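Local coordinates for sister chromatid cohesion protein (PDB 5T8V) that probably helps load cohesin onto chromatin as a member of the SCC2/Nipped-B family, here represented by its C-terminal HEAT-repeat portion, at residues Ile1279-Ala1284 with Lys1423-Ile1428. Residues are numbered along the deposited sequence; the frame is centred on the assembly and turned at random.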
# COMPACT_ATOMS: atom_id res chain seq x y z
N ILE A 1279 3.88 -2.83 -41.57
CA ILE A 1279 4.27 -4.10 -40.97
C ILE A 1279 5.67 -4.08 -40.37
O ILE A 1279 6.09 -5.08 -39.78
CB ILE A 1279 4.15 -5.27 -41.98
CG1 ILE A 1279 5.08 -5.09 -43.17
CG2 ILE A 1279 2.70 -5.41 -42.44
CD1 ILE A 1279 5.07 -6.29 -44.11
N ILE A 1280 6.41 -2.97 -40.49
CA ILE A 1280 7.64 -2.83 -39.70
C ILE A 1280 7.35 -2.13 -38.37
O ILE A 1280 7.92 -2.48 -37.34
CB ILE A 1280 8.74 -2.09 -40.49
CG1 ILE A 1280 8.34 -0.65 -40.79
CG2 ILE A 1280 9.07 -2.83 -41.78
CD1 ILE A 1280 8.97 0.36 -39.84
N GLU A 1281 6.44 -1.15 -38.39
CA GLU A 1281 6.01 -0.54 -37.14
C GLU A 1281 5.39 -1.57 -36.20
O GLU A 1281 5.40 -1.38 -34.98
CB GLU A 1281 5.02 0.59 -37.42
CG GLU A 1281 5.64 1.80 -38.10
CD GLU A 1281 4.61 2.83 -38.52
OE1 GLU A 1281 3.57 2.44 -39.08
OE2 GLU A 1281 4.84 4.03 -38.28
N ASN A 1282 4.86 -2.67 -36.75
CA ASN A 1282 4.42 -3.78 -35.91
C ASN A 1282 5.62 -4.53 -35.34
O ASN A 1282 5.59 -4.97 -34.18
CB ASN A 1282 3.53 -4.73 -36.70
CG ASN A 1282 2.11 -4.22 -36.85
OD1 ASN A 1282 1.33 -4.23 -35.89
ND2 ASN A 1282 1.76 -3.78 -38.05
N LEU A 1283 6.67 -4.71 -36.14
CA LEU A 1283 7.85 -5.42 -35.66
C LEU A 1283 8.51 -4.68 -34.51
O LEU A 1283 9.05 -5.31 -33.59
CB LEU A 1283 8.84 -5.63 -36.80
CG LEU A 1283 8.36 -6.48 -37.98
CD1 LEU A 1283 9.37 -6.43 -39.11
CD2 LEU A 1283 8.09 -7.91 -37.55
N ALA A 1284 8.49 -3.35 -34.55
CA ALA A 1284 9.12 -2.57 -33.48
C ALA A 1284 8.65 -3.02 -32.11
O ALA A 1284 9.45 -3.20 -31.19
CB ALA A 1284 8.83 -1.08 -33.69
N LYS A 1423 11.83 7.44 -29.78
CA LYS A 1423 12.89 7.77 -30.74
C LYS A 1423 12.73 6.97 -32.02
O LYS A 1423 12.86 7.52 -33.12
CB LYS A 1423 14.26 7.52 -30.11
CG LYS A 1423 14.55 8.35 -28.88
CD LYS A 1423 15.90 8.00 -28.27
CE LYS A 1423 16.23 8.90 -27.09
NZ LYS A 1423 17.55 8.56 -26.48
N VAL A 1424 12.46 5.67 -31.91
CA VAL A 1424 12.33 4.83 -33.09
C VAL A 1424 11.09 5.21 -33.89
O VAL A 1424 11.10 5.19 -35.13
CB VAL A 1424 12.32 3.34 -32.69
CG1 VAL A 1424 11.16 3.03 -31.76
CG2 VAL A 1424 12.28 2.45 -33.93
N TRP A 1425 10.00 5.56 -33.20
CA TRP A 1425 8.79 5.99 -33.88
C TRP A 1425 9.03 7.27 -34.67
O TRP A 1425 8.84 7.32 -35.89
CB TRP A 1425 7.67 6.18 -32.85
CG TRP A 1425 6.30 6.38 -33.42
CD1 TRP A 1425 5.63 7.56 -33.53
CD2 TRP A 1425 5.43 5.37 -33.94
NE1 TRP A 1425 4.39 7.35 -34.09
CE2 TRP A 1425 4.25 6.01 -34.35
CE3 TRP A 1425 5.54 3.99 -34.10
CZ2 TRP A 1425 3.18 5.32 -34.92
CZ3 TRP A 1425 4.48 3.30 -34.66
CH2 TRP A 1425 3.31 3.97 -35.07
N GLU A 1426 9.46 8.32 -33.97
CA GLU A 1426 9.78 9.59 -34.62
C GLU A 1426 10.72 9.38 -35.80
O GLU A 1426 10.48 9.89 -36.90
CB GLU A 1426 10.40 10.54 -33.59
CG GLU A 1426 11.09 11.77 -34.18
CD GLU A 1426 11.69 12.66 -33.11
OE1 GLU A 1426 11.36 12.47 -31.92
OE2 GLU A 1426 12.50 13.54 -33.45
N GLU A 1427 11.80 8.63 -35.59
CA GLU A 1427 12.78 8.43 -36.66
C GLU A 1427 12.17 7.69 -37.84
O GLU A 1427 12.47 8.00 -39.00
CB GLU A 1427 14.00 7.68 -36.12
CG GLU A 1427 15.13 7.54 -37.13
CD GLU A 1427 15.70 8.88 -37.56
OE1 GLU A 1427 15.40 9.90 -36.89
OE2 GLU A 1427 16.44 8.92 -38.56
N ILE A 1428 11.31 6.71 -37.57
CA ILE A 1428 10.61 6.02 -38.65
C ILE A 1428 9.80 7.02 -39.47
O ILE A 1428 9.83 6.99 -40.71
CB ILE A 1428 9.72 4.90 -38.09
CG1 ILE A 1428 10.58 3.70 -37.67
CG2 ILE A 1428 8.68 4.44 -39.13
CD1 ILE A 1428 9.83 2.65 -36.88
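E1281 and W1425 mark the nearest backbone approach, their CA atoms 7.8 Å apart, on two helical segments that run almost antiparallel, with 166° between their directions and axes 11.2 Å apart at the closest point. At that spacing the backbones stay apart and side chains bridge the gap, burying 245 Å² in total with no hydrogen bond across it. The carboxylate of E1281 lies flat over one face of the indole: the two planes differ by 4°, and OE2 sits 3.5 Å above the ring plane, displaced toward the rim. Its nearest ring atom is CH2 of W1425, 3.6 Å from E1281 OE2, so the six-membered ring is the part overlain. With CG anti to its backbone N (chi1 -170°), the W1425 side chain, whose CB does not itself point at the other helix, brings the far end of its indole against the glutamate. F1226 meets the same ring system edge-to-face. Both segments belong to the all-helical C-terminal end of the HEAT-repeat chain; 1279-1284 and 1423-1428 are 139 residues apart in sequence, and V1380 of the intervening helix 1364-1387 touches both I1280 and I1428. Those two isoleucines meet tip to tip, CD1 of I1280 to CD1 of I1428 at 3.8 Å, an apolar contact beside the glutamate. I1428 also turns its CG2 branch to the carboxylate, 4.0 Å from E1281 OE2. The other carboxylate oxygen, OE1, accepts a hydrogen bond from the backbone N of G1220, which helps fix the turn of the carboxylate, while R1219 and R1277 lie near OE2 as long, weak ion pairs. With an alanine at E1281, the G1220 amide would probably lose its acceptor and the indole face the flat group that overlies it.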